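Local structure of aspartate-semialdehyde dehydrogenase 2 (Vibrio cholerae, 2QZ9) at residues T155-V160 and V236-F241; G243-V248 and W310-N315; G173-L178 and I193-I198. The protein catalyses the NADPH-dependent reductive dephosphorylation of L-aspartyl-4-phosphate to L-aspartate-semialdehyde, a step toward lysine, methionine and threonine. One frame throughout, in Å; residues are numbered along the deposited sequence.

Interaction 1 (T155-V160 and V236-F241)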
ATOM      1  N   THR A 155       1.243   2.573   6.886  1.00 26.89           N
ATOM      2  CA  THR A 155       1.157   2.958   5.486  1.00 27.11           C
ATOM      3  C   THR A 155      -0.256   2.647   5.042  1.00 26.74           C
ATOM      4  O   THR A 155      -0.846   1.658   5.475  1.00 26.72           O
ATOM      5  CB  THR A 155       2.191   2.238   4.580  1.00 27.59           C
ATOM      6  OG1 THR A 155       1.833   0.850   4.436  1.00 30.61           O
ATOM      7  CG2 THR A 155       3.601   2.343   5.176  1.00 26.47           C
ATOM      8  N   THR A 156      -0.798   3.497   4.189  1.00 25.88           N
ATOM      9  CA  THR A 156      -2.204   3.432   3.886  1.00 25.86           C
ATOM     10  C   THR A 156      -2.444   3.118   2.423  1.00 25.52           C
ATOM     11  O   THR A 156      -1.571   3.295   1.577  1.00 24.73           O
ATOM     12  CB  THR A 156      -2.932   4.746   4.266  1.00 25.88           C
ATOM     13  OG1 THR A 156      -2.585   5.763   3.318  1.00 26.85           O
ATOM     14  CG2 THR A 156      -2.533   5.198   5.675  1.00 24.81           C
ATOM     15  N   TYR A 157      -3.636   2.602   2.163  1.00 25.55           N
ATOM     16  CA  TYR A 157      -4.047   2.184   0.843  1.00 25.60           C
ATOM     17  C   TYR A 157      -5.406   2.863   0.709  1.00 26.35           C
ATOM     18  O   TYR A 157      -6.438   2.267   1.014  1.00 25.83           O
ATOM     19  CB  TYR A 157      -4.128   0.645   0.798  1.00 24.95           C
ATOM     20  CG  TYR A 157      -2.775  -0.021   1.019  1.00 24.39           C
ATOM     21  CD1 TYR A 157      -2.163  -0.027   2.284  1.00 23.34           C
ATOM     22  CD2 TYR A 157      -2.095  -0.627  -0.040  1.00 24.53           C
ATOM     23  CE1 TYR A 157      -0.912  -0.608   2.477  1.00 23.42           C
ATOM     24  CE2 TYR A 157      -0.850  -1.227   0.155  1.00 24.70           C
ATOM     25  CZ  TYR A 157      -0.271  -1.205   1.413  1.00 23.67           C
ATOM     26  OH  TYR A 157       0.954  -1.773   1.588  1.00 25.15           O
ATOM     27  N   GLN A 158      -5.378   4.134   0.307  1.00 26.76           N
ATOM     28  CA  GLN A 158      -6.560   5.000   0.392  1.00 28.82           C
ATOM     29  C   GLN A 158      -7.321   5.165  -0.924  1.00 29.05           C
ATOM     30  O   GLN A 158      -6.742   5.479  -1.959  1.00 28.47           O
ATOM     31  CB  GLN A 158      -6.185   6.383   0.979  1.00 28.37           C
ATOM     32  CG  GLN A 158      -5.917   6.313   2.489  1.00 30.05           C
ATOM     33  CD  GLN A 158      -5.482   7.638   3.100  1.00 30.48           C
ATOM     34  OE1 GLN A 158      -4.307   7.826   3.431  1.00 32.62           O
ATOM     35  NE2 GLN A 158      -6.429   8.557   3.265  1.00 31.00           N
ATOM     36  N   SER A 159      -8.629   4.960  -0.862  1.00 30.74           N
ATOM     37  CA  SER A 159      -9.480   5.014  -2.047  1.00 32.58           C
ATOM     38  C   SER A 159      -9.700   6.443  -2.541  1.00 34.04           C
ATOM     39  O   SER A 159      -9.559   7.421  -1.770  1.00 34.29           O
ATOM     40  CB  SER A 159     -10.813   4.343  -1.765  1.00 32.49           C
ATOM     41  OG  SER A 159     -11.497   5.014  -0.726  1.00 32.31           O
ATOM     42  N   VAL A 160     -10.044   6.550  -3.827  1.00 35.24           N
ATOM     43  CA  VAL A 160     -10.209   7.840  -4.506  1.00 36.72           C
ATOM     44  C   VAL A 160     -11.433   8.610  -4.013  1.00 37.91           C
ATOM     45  O   VAL A 160     -11.554   9.803  -4.274  1.00 38.82           O
ATOM     46  CB  VAL A 160     -10.268   7.696  -6.070  1.00 36.43           C
ATOM     47  CG1 VAL A 160      -8.940   7.183  -6.620  1.00 36.19           C
ATOM     48  CG2 VAL A 160     -11.415   6.789  -6.489  1.00 35.53           C
ATOM     49  N   VAL A 236      -0.862   6.704   0.858  1.00 28.52           N
ATOM     50  CA  VAL A 236      -0.831   6.411  -0.583  1.00 27.65           C
ATOM     51  C   VAL A 236      -2.255   6.306  -1.156  1.00 28.12           C
ATOM     52  O   VAL A 236      -3.102   5.626  -0.587  1.00 26.77           O
ATOM     53  CB  VAL A 236      -0.049   5.086  -0.881  1.00 27.71           C
ATOM     54  CG1 VAL A 236       0.046   4.817  -2.386  1.00 25.86           C
ATOM     55  CG2 VAL A 236       1.373   5.100  -0.243  1.00 26.89           C
ATOM     56  N   ARG A 237      -2.514   6.992  -2.277  1.00 28.67           N
ATOM     57  CA  ARG A 237      -3.773   6.806  -2.994  1.00 29.56           C
ATOM     58  C   ARG A 237      -3.683   5.566  -3.878  1.00 29.92           C
ATOM     59  O   ARG A 237      -2.720   5.410  -4.638  1.00 30.52           O
ATOM     60  CB  ARG A 237      -4.108   8.024  -3.857  1.00 29.66           C
ATOM     61  CG  ARG A 237      -5.495   7.957  -4.515  1.00 30.55           C
ATOM     62  CD  ARG A 237      -6.612   8.493  -3.605  1.00 30.93           C
ATOM     63  NE  ARG A 237      -6.371   9.869  -3.190  1.00 32.81           N
ATOM     64  CZ  ARG A 237      -6.990  10.487  -2.184  1.00 32.54           C
ATOM     65  NH1 ARG A 237      -7.895   9.860  -1.434  1.00 32.93           N
ATOM     66  NH2 ARG A 237      -6.671  11.737  -1.912  1.00 33.45           N
ATOM     67  N   VAL A 238      -4.681   4.694  -3.779  1.00 30.57           N
ATOM     68  CA  VAL A 238      -4.739   3.485  -4.612  1.00 31.91           C
ATOM     69  C   VAL A 238      -6.010   3.473  -5.492  1.00 32.88           C
ATOM     70  O   VAL A 238      -6.958   4.204  -5.191  1.00 32.61           O
ATOM     71  CB  VAL A 238      -4.607   2.184  -3.758  1.00 31.55           C
ATOM     72  CG1 VAL A 238      -3.217   2.111  -3.119  1.00 31.04           C
ATOM     73  CG2 VAL A 238      -5.718   2.092  -2.699  1.00 31.78           C
ATOM     74  N   PRO A 239      -6.021   2.657  -6.585  1.00 33.51           N
ATOM     75  CA  PRO A 239      -7.122   2.646  -7.564  1.00 33.94           C
ATOM     76  C   PRO A 239      -8.321   1.846  -7.088  1.00 34.12           C
ATOM     77  O   PRO A 239      -8.763   0.910  -7.754  0.50 33.60           O
ATOM     78  CB  PRO A 239      -6.493   1.993  -8.814  1.00 34.17           C
ATOM     79  CG  PRO A 239      -5.065   1.666  -8.445  1.00 34.56           C
ATOM     80  CD  PRO A 239      -4.967   1.701  -6.962  1.00 33.39           C
ATOM     81  N   VAL A 240      -8.827   2.242  -5.926  1.00 34.65           N
ATOM     82  CA  VAL A 240      -9.969   1.623  -5.271  1.00 35.42           C
ATOM     83  C   VAL A 240     -11.048   2.705  -5.142  1.00 36.39           C
ATOM     84  O   VAL A 240     -10.714   3.884  -5.017  1.00 36.57           O
ATOM     85  CB  VAL A 240      -9.560   1.084  -3.875  1.00 35.18           C
ATOM     86  CG1 VAL A 240     -10.744   0.497  -3.130  1.00 34.19           C
ATOM     87  CG2 VAL A 240      -8.435   0.041  -4.021  1.00 35.57           C
ATOM     88  N   PHE A 241     -12.322   2.307  -5.187  1.00 37.14           N
ATOM     89  CA  PHE A 241     -13.425   3.270  -5.152  1.00 37.66           C
ATOM     90  C   PHE A 241     -13.744   3.711  -3.737  1.00 37.43           C
ATOM     91  O   PHE A 241     -13.554   4.887  -3.418  1.00 37.14           O
ATOM     92  CB  PHE A 241     -14.674   2.756  -5.902  1.00 37.96           C
ATOM     93  CG  PHE A 241     -14.546   2.843  -7.404  1.00 39.27           C
ATOM     94  CD1 PHE A 241     -14.557   1.699  -8.186  1.00 39.95           C
ATOM     95  CD2 PHE A 241     -14.382   4.078  -8.029  1.00 40.37           C
ATOM     96  CE1 PHE A 241     -14.413   1.778  -9.574  1.00 41.25           C
ATOM     97  CE2 PHE A 241     -14.239   4.171  -9.413  1.00 42.25           C
ATOM     98  CZ  PHE A 241     -14.254   3.011 -10.190  1.00 41.14           C
TER
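Gln-158 bonds through its backbone to the residues before and after Arg-237, its N giving a hydrogen bond to Val-236 O (2.9 Å) and its O taking one from Val-238 N. This single beta bridge joins strand 149-158, in the mixed sheet of the dimerisation domain, to the loop that follows strand 230-234. Farther along, the loop makes an inverse gamma turn about Pro-239, after which Val-240 O receives Val-160 N at 3.0 Å.

The case illustrates how a side chain can add a bond beside a lone backbone bridge. Thr-156 places OG1 between its backbone N and carbonyl carbon (chi1 73°), where the hydroxyl accepts Val-236 N at 3.1 Å. Thr-156 OG1 also donates to Gln-158 OE1, 2.7 Å away, on a lone pair in the amide plane. Gln-158 NE2 in turn bonds Glu-212, so both ends of this amide are held; Gln-158 and Arg-237 are both predicted to bind substrate.

Tyr-157 touches Val-238 with its CB, while its ring stacks on Tyr-157 of the second subunit and its OH bonds Thr-156 O there, which places the bridge beside the dimer interface. Ser-159 lays CB against the carbonyl oxygens of Val-240 and Phe-241, and its OG bonds Gly-243 O. The aliphatic part of Arg-237 crosses Val-160 at about a right angle, CD lying 4.0 Å from Val-160 CG1.

Bends at chi2 (86°) and chi3 fold the Arg-237 chain back toward the backbone of Ser-159. Its NH1 thereby meets Ser-159 O at 3.0 Å, with the acceptor at the guanidinium edge and the donor tilted 34° from the carbonyl plane.

Interaction 2 (G243-V248 and W310-N315)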
ATOM      1  N   GLY A 243     -13.660   2.654   0.698  1.00 33.23           N
ATOM      2  CA  GLY A 243     -12.912   1.983   1.767  1.00 31.15           C
ATOM      3  C   GLY A 243     -11.438   2.372   1.817  1.00 30.04           C
ATOM      4  O   GLY A 243     -10.801   2.555   0.788  1.00 29.44           O
ATOM      5  N   HIS A 244     -10.888   2.499   3.021  1.00 28.87           N
ATOM      6  CA  HIS A 244      -9.440   2.648   3.172  1.00 27.95           C
ATOM      7  C   HIS A 244      -8.907   1.438   3.898  1.00 27.70           C
ATOM      8  O   HIS A 244      -9.593   0.863   4.722  1.00 27.45           O
ATOM      9  CB  HIS A 244      -9.061   3.902   3.960  1.00 27.33           C
ATOM     10  CG  HIS A 244      -9.425   5.180   3.280  1.00 26.55           C
ATOM     11  ND1 HIS A 244      -9.544   6.377   3.961  1.00 27.62           N
ATOM     12  CD2 HIS A 244      -9.702   5.454   1.987  1.00 23.73           C
ATOM     13  CE1 HIS A 244      -9.863   7.334   3.109  1.00 24.79           C
ATOM     14  NE2 HIS A 244      -9.971   6.799   1.906  1.00 26.96           N
ATOM     15  N   ALA A 245      -7.675   1.065   3.578  1.00 27.37           N
ATOM     16  CA  ALA A 245      -6.985  -0.006   4.269  1.00 26.91           C
ATOM     17  C   ALA A 245      -5.671   0.547   4.807  1.00 26.54           C
ATOM     18  O   ALA A 245      -5.107   1.476   4.235  1.00 26.55           O
ATOM     19  CB  ALA A 245      -6.733  -1.159   3.319  1.00 26.97           C
ATOM     20  N   GLU A 246      -5.196  -0.018   5.910  1.00 26.42           N
ATOM     21  CA  GLU A 246      -3.937   0.404   6.510  1.00 26.68           C
ATOM     22  C   GLU A 246      -3.136  -0.796   6.971  1.00 26.50           C
ATOM     23  O   GLU A 246      -3.649  -1.730   7.572  1.00 25.35           O
ATOM     24  CB  GLU A 246      -4.170   1.310   7.720  1.00 26.52           C
ATOM     25  CG  GLU A 246      -4.822   2.639   7.397  1.00 28.57           C
ATOM     26  CD  GLU A 246      -5.500   3.270   8.598  1.00 31.87           C
ATOM     27  OE1 GLU A 246      -5.685   2.601   9.644  1.00 31.93           O
ATOM     28  OE2 GLU A 246      -5.854   4.453   8.486  1.00 33.71           O
ATOM     29  N   ALA A 247      -1.853  -0.727   6.691  1.00 26.79           N
ATOM     30  CA  ALA A 247      -0.902  -1.643   7.250  1.00 27.48           C
ATOM     31  C   ALA A 247      -0.292  -1.003   8.499  1.00 27.17           C
ATOM     32  O   ALA A 247       0.429  -0.005   8.398  1.00 27.47           O
ATOM     33  CB  ALA A 247       0.162  -1.882   6.213  1.00 27.14           C
ATOM     34  N   VAL A 248      -0.596  -1.557   9.671  1.00 27.04           N
ATOM     35  CA  VAL A 248      -0.189  -0.948  10.946  1.00 26.88           C
ATOM     36  C   VAL A 248       0.830  -1.836  11.664  1.00 27.27           C
ATOM     37  O   VAL A 248       0.554  -2.998  11.958  1.00 26.70           O
ATOM     38  CB  VAL A 248      -1.422  -0.655  11.868  1.00 27.13           C
ATOM     39  CG1 VAL A 248      -1.035   0.256  13.032  1.00 26.59           C
ATOM     40  CG2 VAL A 248      -2.569  -0.009  11.075  1.00 24.98           C
ATOM     41  N   TRP A 310      -3.721  -5.438   9.867  1.00 23.87           N
ATOM     42  CA  TRP A 310      -4.257  -4.861   8.631  1.00 24.43           C
ATOM     43  C   TRP A 310      -5.619  -4.289   8.999  1.00 24.92           C
ATOM     44  O   TRP A 310      -6.432  -4.979   9.589  1.00 26.07           O
ATOM     45  CB  TRP A 310      -4.366  -5.952   7.553  1.00 23.49           C
ATOM     46  CG  TRP A 310      -5.039  -5.593   6.217  1.00 22.80           C
ATOM     47  CD1 TRP A 310      -6.282  -6.018   5.793  1.00 20.60           C
ATOM     48  CD2 TRP A 310      -4.494  -4.821   5.129  1.00 20.93           C
ATOM     49  NE1 TRP A 310      -6.544  -5.535   4.536  1.00 19.67           N
ATOM     50  CE2 TRP A 310      -5.468  -4.812   4.096  1.00 19.71           C
ATOM     51  CE3 TRP A 310      -3.286  -4.126   4.931  1.00 20.84           C
ATOM     52  CZ2 TRP A 310      -5.287  -4.116   2.897  1.00 20.47           C
ATOM     53  CZ3 TRP A 310      -3.102  -3.450   3.738  1.00 20.58           C
ATOM     54  CH2 TRP A 310      -4.099  -3.456   2.724  1.00 20.69           C
ATOM     55  N   VAL A 311      -5.858  -3.022   8.683  1.00 25.12           N
ATOM     56  CA  VAL A 311      -7.077  -2.345   9.153  1.00 25.29           C
ATOM     57  C   VAL A 311      -7.885  -1.790   7.970  1.00 25.16           C
ATOM     58  O   VAL A 311      -7.350  -1.103   7.110  1.00 24.36           O
ATOM     59  CB  VAL A 311      -6.762  -1.251  10.225  1.00 24.94           C
ATOM     60  CG1 VAL A 311      -8.023  -0.571  10.701  1.00 25.08           C
ATOM     61  CG2 VAL A 311      -6.048  -1.879  11.427  1.00 24.73           C
ATOM     62  N   VAL A 312      -9.171  -2.128   7.922  1.00 25.31           N
ATOM     63  CA  VAL A 312     -10.024  -1.690   6.824  1.00 25.98           C
ATOM     64  C   VAL A 312     -11.313  -1.067   7.367  1.00 26.53           C
ATOM     65  O   VAL A 312     -11.868  -1.558   8.354  1.00 25.58           O
ATOM     66  CB  VAL A 312     -10.348  -2.862   5.849  1.00 25.90           C
ATOM     67  CG1 VAL A 312     -11.186  -2.383   4.681  1.00 26.46           C
ATOM     68  CG2 VAL A 312      -9.050  -3.478   5.302  1.00 26.61           C
ATOM     69  N   ALA A 313     -11.770   0.014   6.721  1.00 26.99           N
ATOM     70  CA  ALA A 313     -13.095   0.591   7.021  1.00 27.88           C
ATOM     71  C   ALA A 313     -13.691   1.303   5.808  1.00 28.00           C
ATOM     72  O   ALA A 313     -12.973   1.641   4.870  1.00 28.39           O
ATOM     73  CB  ALA A 313     -13.032   1.541   8.222  1.00 27.83           C
ATOM     74  N   ASP A 314     -15.010   1.488   5.824  1.00 28.23           N
ATOM     75  CA  ASP A 314     -15.687   2.330   4.845  1.00 28.50           C
ATOM     76  C   ASP A 314     -15.493   3.764   5.323  1.00 28.68           C
ATOM     77  O   ASP A 314     -15.980   4.146   6.388  1.00 29.10           O
ATOM     78  CB  ASP A 314     -17.176   1.975   4.740  1.00 27.95           C
ATOM     79  CG  ASP A 314     -17.908   2.767   3.650  1.00 29.44           C
ATOM     80  OD1 ASP A 314     -18.877   2.231   3.060  1.00 32.26           O
ATOM     81  OD2 ASP A 314     -17.537   3.921   3.364  1.00 29.57           O
ATOM     82  N   ASN A 315     -14.766   4.536   4.527  1.00 28.95           N
ATOM     83  CA  ASN A 315     -14.328   5.884   4.892  1.00 29.34           C
ATOM     84  C   ASN A 315     -15.454   6.913   4.838  1.00 29.41           C
ATOM     85  O   ASN A 315     -15.315   8.014   5.370  1.00 29.39           O
ATOM     86  CB  ASN A 315     -13.179   6.330   3.979  1.00 28.92           C
ATOM     87  CG  ASN A 315     -13.516   6.175   2.516  1.00 28.92           C
ATOM     88  OD1 ASN A 315     -13.841   5.081   2.073  1.00 30.04           O
ATOM     89  ND2 ASN A 315     -13.463   7.263   1.759  1.00 27.01           N
TER
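With CG set between its backbone N and carbonyl carbon (chi1 52°), Asn-315 turns back over His-244, whose own CG lies beside its backbone N (chi1 -65°). The two side chains cross at about a right angle, and amide and imidazole planes stack only 22° apart. Asn-315 CB lies over one face of the ring, toward its rim, in a CH-pi contact, 3.7 Å from its centroid. Asn-315 OD1 accepts Gly-243 N at 2.8 Å, while ND2 is bonded to Ser-161, so both ends of the amide are fixed. His-244 ND1 is buried without a hydrogen-bond partner in the model; the same imidazole touches Cys-131, which forms the acyl-thioester intermediate.

Behind this site run two central strands of the dimerisation-domain sheet, 244-252 and 306-313, as an antiparallel pair. His-244 with Ala-313 and Glu-246 with Val-311 are hydrogen-bonded pairs; Ala-245 with Val-312 and Ala-247 with Trp-310 are non-hydrogen-bonded ones. The pairing begins at His-244, the predicted proton acceptor, an example of active-site residues placed at the ends of adjoining central strands.

The alternation sorts the side chains. On the face of Ala-245, Ala-247 and Val-312, the Trp-310 indole swings across the neighbouring strand, its CZ2 tight against Ala-245 CB at 3.3 Å, and NE1 bonds Pro-280. On the face of His-244, Glu-246 OE1 passes Val-311 CB at 4.0 Å. Next to it, Val-311 sets CG2 against Val-248 CG2, also 4.0 Å apart.

Interaction 3 (G173-L178 and I193-I198)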
ATOM      1  N   GLY A 173     -13.089   7.285 -15.112  1.00 58.19           N
ATOM      2  CA  GLY A 173     -12.880   7.923 -16.410  1.00 58.89           C
ATOM      3  C   GLY A 173     -11.544   7.600 -17.050  1.00 59.59           C
ATOM      4  O   GLY A 173     -11.480   7.338 -18.254  1.00 59.68           O
ATOM      5  N   GLN A 174     -10.476   7.630 -16.251  1.00 60.01           N
ATOM      6  CA  GLN A 174      -9.135   7.292 -16.726  1.00 60.49           C
ATOM      7  C   GLN A 174      -9.046   5.824 -17.112  1.00 60.85           C
ATOM      8  O   GLN A 174      -8.346   5.472 -18.062  1.00 60.85           O
ATOM      9  CB  GLN A 174      -8.083   7.580 -15.658  1.00 60.34           C
ATOM     10  CG  GLN A 174      -7.584   9.015 -15.606  1.00 60.44           C
ATOM     11  CD  GLN A 174      -6.348   9.170 -14.727  1.00 60.53           C
ATOM     12  OE1 GLN A 174      -5.641  10.176 -14.801  1.00 60.67           O
ATOM     13  NE2 GLN A 174      -6.079   8.167 -13.899  1.00 60.19           N
ATOM     14  N   THR A 175      -9.753   4.982 -16.364  1.00 61.43           N
ATOM     15  CA  THR A 175      -9.686   3.532 -16.538  1.00 62.15           C
ATOM     16  C   THR A 175     -10.348   3.105 -17.854  1.00 62.79           C
ATOM     17  O   THR A 175      -9.829   2.229 -18.552  1.00 62.80           O
ATOM     18  CB  THR A 175     -10.269   2.772 -15.303  1.00 62.06           C
ATOM     19  OG1 THR A 175      -9.572   3.180 -14.118  1.00 61.44           O
ATOM     20  CG2 THR A 175     -10.116   1.267 -15.449  1.00 61.81           C
ATOM     21  N   ALA A 176     -11.469   3.746 -18.192  1.00 63.51           N
ATOM     22  CA  ALA A 176     -12.163   3.506 -19.463  1.00 64.19           C
ATOM     23  C   ALA A 176     -11.370   4.020 -20.670  1.00 64.83           C
ATOM     24  O   ALA A 176     -11.240   3.318 -21.674  1.00 64.77           O
ATOM     25  CB  ALA A 176     -13.558   4.107 -19.436  1.00 64.03           C
ATOM     26  N   LYS A 177     -10.837   5.237 -20.573  1.00 65.70           N
ATOM     27  CA  LYS A 177     -10.008   5.788 -21.644  1.00 66.68           C
ATOM     28  C   LYS A 177      -8.806   4.890 -21.930  1.00 67.26           C
ATOM     29  O   LYS A 177      -8.501   4.616 -23.092  1.00 67.35           O
ATOM     30  CB  LYS A 177      -9.559   7.223 -21.340  1.00 66.68           C
ATOM     31  CG  LYS A 177     -10.418   8.324 -21.989  1.00 67.71           C
ATOM     32  CD  LYS A 177     -11.660   8.697 -21.160  1.00 69.65           C
ATOM     33  CE  LYS A 177     -12.886   7.828 -21.494  1.00 70.37           C
ATOM     34  NZ  LYS A 177     -13.975   7.938 -20.473  1.00 70.29           N
ATOM     35  N   LEU A 178      -8.145   4.413 -20.874  1.00 67.80           N
ATOM     36  CA  LEU A 178      -6.982   3.532 -21.031  1.00 68.36           C
ATOM     37  C   LEU A 178      -7.324   2.176 -21.646  1.00 68.81           C
ATOM     38  O   LEU A 178      -6.609   1.705 -22.534  1.00 69.00           O
ATOM     39  CB  LEU A 178      -6.231   3.351 -19.711  1.00 68.07           C
ATOM     40  CG  LEU A 178      -5.433   4.566 -19.231  1.00 68.07           C
ATOM     41  CD1 LEU A 178      -5.084   4.414 -17.758  1.00 67.70           C
ATOM     42  CD2 LEU A 178      -4.189   4.831 -20.082  1.00 67.51           C
ATOM     43  N   ILE A 193      -3.948   7.865 -11.775  1.00 44.47           N
ATOM     44  CA  ILE A 193      -4.372   7.003 -10.681  1.00 43.44           C
ATOM     45  C   ILE A 193      -4.779   5.603 -11.146  1.00 42.78           C
ATOM     46  O   ILE A 193      -4.471   4.609 -10.473  1.00 42.65           O
ATOM     47  CB  ILE A 193      -5.498   7.655  -9.801  1.00 43.37           C
ATOM     48  CG1 ILE A 193      -5.791   6.806  -8.553  1.00 42.74           C
ATOM     49  CG2 ILE A 193      -6.771   7.870 -10.597  1.00 43.95           C
ATOM     50  CD1 ILE A 193      -4.559   6.495  -7.693  1.00 40.69           C
ATOM     51  N   ALA A 194      -5.480   5.529 -12.279  1.00 41.48           N
ATOM     52  CA  ALA A 194      -5.888   4.254 -12.853  1.00 40.26           C
ATOM     53  C   ALA A 194      -4.667   3.342 -12.975  1.00 38.89           C
ATOM     54  O   ALA A 194      -3.634   3.750 -13.500  1.00 38.35           O
ATOM     55  CB  ALA A 194      -6.545   4.473 -14.220  1.00 40.68           C
ATOM     56  N   PHE A 195      -4.785   2.126 -12.446  1.00 38.16           N
ATOM     57  CA  PHE A 195      -3.673   1.146 -12.417  1.00 37.12           C
ATOM     58  C   PHE A 195      -2.363   1.705 -11.859  1.00 36.45           C
ATOM     59  O   PHE A 195      -1.276   1.341 -12.335  1.00 35.67           O
ATOM     60  CB  PHE A 195      -3.400   0.563 -13.811  1.00 37.21           C
ATOM     61  CG  PHE A 195      -4.620   0.107 -14.541  1.00 37.37           C
ATOM     62  CD1 PHE A 195      -4.991   0.722 -15.738  1.00 38.38           C
ATOM     63  CD2 PHE A 195      -5.391  -0.944 -14.058  1.00 37.07           C
ATOM     64  CE1 PHE A 195      -6.127   0.297 -16.439  1.00 38.06           C
ATOM     65  CE2 PHE A 195      -6.524  -1.370 -14.744  1.00 37.64           C
ATOM     66  CZ  PHE A 195      -6.895  -0.745 -15.938  1.00 37.14           C
ATOM     67  N   ASN A 196      -2.467   2.586 -10.863  1.00 35.52           N
ATOM     68  CA  ASN A 196      -1.293   3.236 -10.282  1.00 35.59           C
ATOM     69  C   ASN A 196      -1.471   3.503  -8.780  1.00 35.16           C
ATOM     70  O   ASN A 196      -2.586   3.472  -8.261  1.00 34.97           O
ATOM     71  CB  ASN A 196      -0.981   4.542 -11.027  1.00 35.55           C
ATOM     72  CG  ASN A 196       0.488   4.924 -10.978  1.00 36.45           C
ATOM     73  OD1 ASN A 196       1.363   4.080 -10.814  1.00 37.33           O
ATOM     74  ND2 ASN A 196       0.764   6.211 -11.153  1.00 38.19           N
ATOM     75  N   CYS A 197      -0.363   3.762  -8.094  1.00 34.58           N
ATOM     76  CA  CYS A 197      -0.387   4.130  -6.678  1.00 34.26           C
ATOM     77  C   CYS A 197       0.360   5.435  -6.584  1.00 34.25           C
ATOM     78  O   CYS A 197       1.440   5.574  -7.155  1.00 34.51           O
ATOM     79  CB  CYS A 197       0.268   3.046  -5.792  1.00 33.43           C
ATOM     80  SG  CYS A 197      -0.526   1.417  -5.929  1.00 32.73           S
ATOM     81  N   ILE A 198      -0.236   6.399  -5.893  1.00 34.75           N
ATOM     82  CA  ILE A 198       0.348   7.731  -5.750  1.00 34.83           C
ATOM     83  C   ILE A 198       0.647   7.941  -4.275  1.00 34.88           C
ATOM     84  O   ILE A 198      -0.280   8.023  -3.474  1.00 35.07           O
ATOM     85  CB  ILE A 198      -0.618   8.846  -6.274  1.00 35.11           C
ATOM     86  CG1 ILE A 198      -1.006   8.577  -7.733  1.00 35.63           C
ATOM     87  CG2 ILE A 198      -0.001  10.259  -6.097  1.00 35.04           C
ATOM     88  CD1 ILE A 198      -2.103   9.487  -8.276  1.00 35.13           C
TER
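The Phe-195 ring meets helix 165-179 through two methyl groups, both of which approach it at a slant. Thr-175 CG2 stands 3.8 Å from Phe-195 CZ, the two side chains crossing at about a right angle, and Leu-178 CD1 reaches Phe-195 CD1 at 4.2 Å. The same ring also meets that of Phe-241 of the second subunit, with the planes inclined at about 50°, so it is shared between the helix of its own chain and the partner.

Beside the ring, Ala-194 points its CB at the helix. Three side chains receive Ala-194 CB: Gln-174 through CB at 3.8 Å, Leu-178 through CD1, and Thr-175 through OG1 at 3.3 Å. That hydroxyl is already engaged, for it bonds Leu-171 O one turn back in the helix. With OG1 beside its backbone N (chi1 -57°), Thr-175 can serve that carbonyl while CG2 is left facing the phenylalanine. Thr-175 of the second subunit packs on this residue too.

Ala-194 and Phe-195 are the central residues of a turn closed by Asn-196 N bonding Ile-193 O at 2.9 Å, and the positive phi of Phe-195 (50°) belongs to its third position. What results is a type II beta turn whose two central side chains dock on one side of a helix, here at the subunit interface of a dimerisation domain.

Interactions 1 and 2 have centres 9 Å apart and share one sheet: strands 149-158 and 244-252 are neighbours, with Tyr-157 N 2.8 Å from Ala-245 O. This is consistent with one pocket shared by the predicted substrate residues Gln-158 and Arg-237 and by His-244, whose side chain is about 3 Å from that of the thioester-forming Cys-131. Interaction 3 lies 12 Å from interaction 1, centre to centre, and reaches it through Arg-237 N and Ile-198 O (2.7 Å) and through Ile-193, which packs on the arginine chain. From interaction 2 it is separate, about 11 Å at the nearest atoms. All three contacts also touch the second subunit.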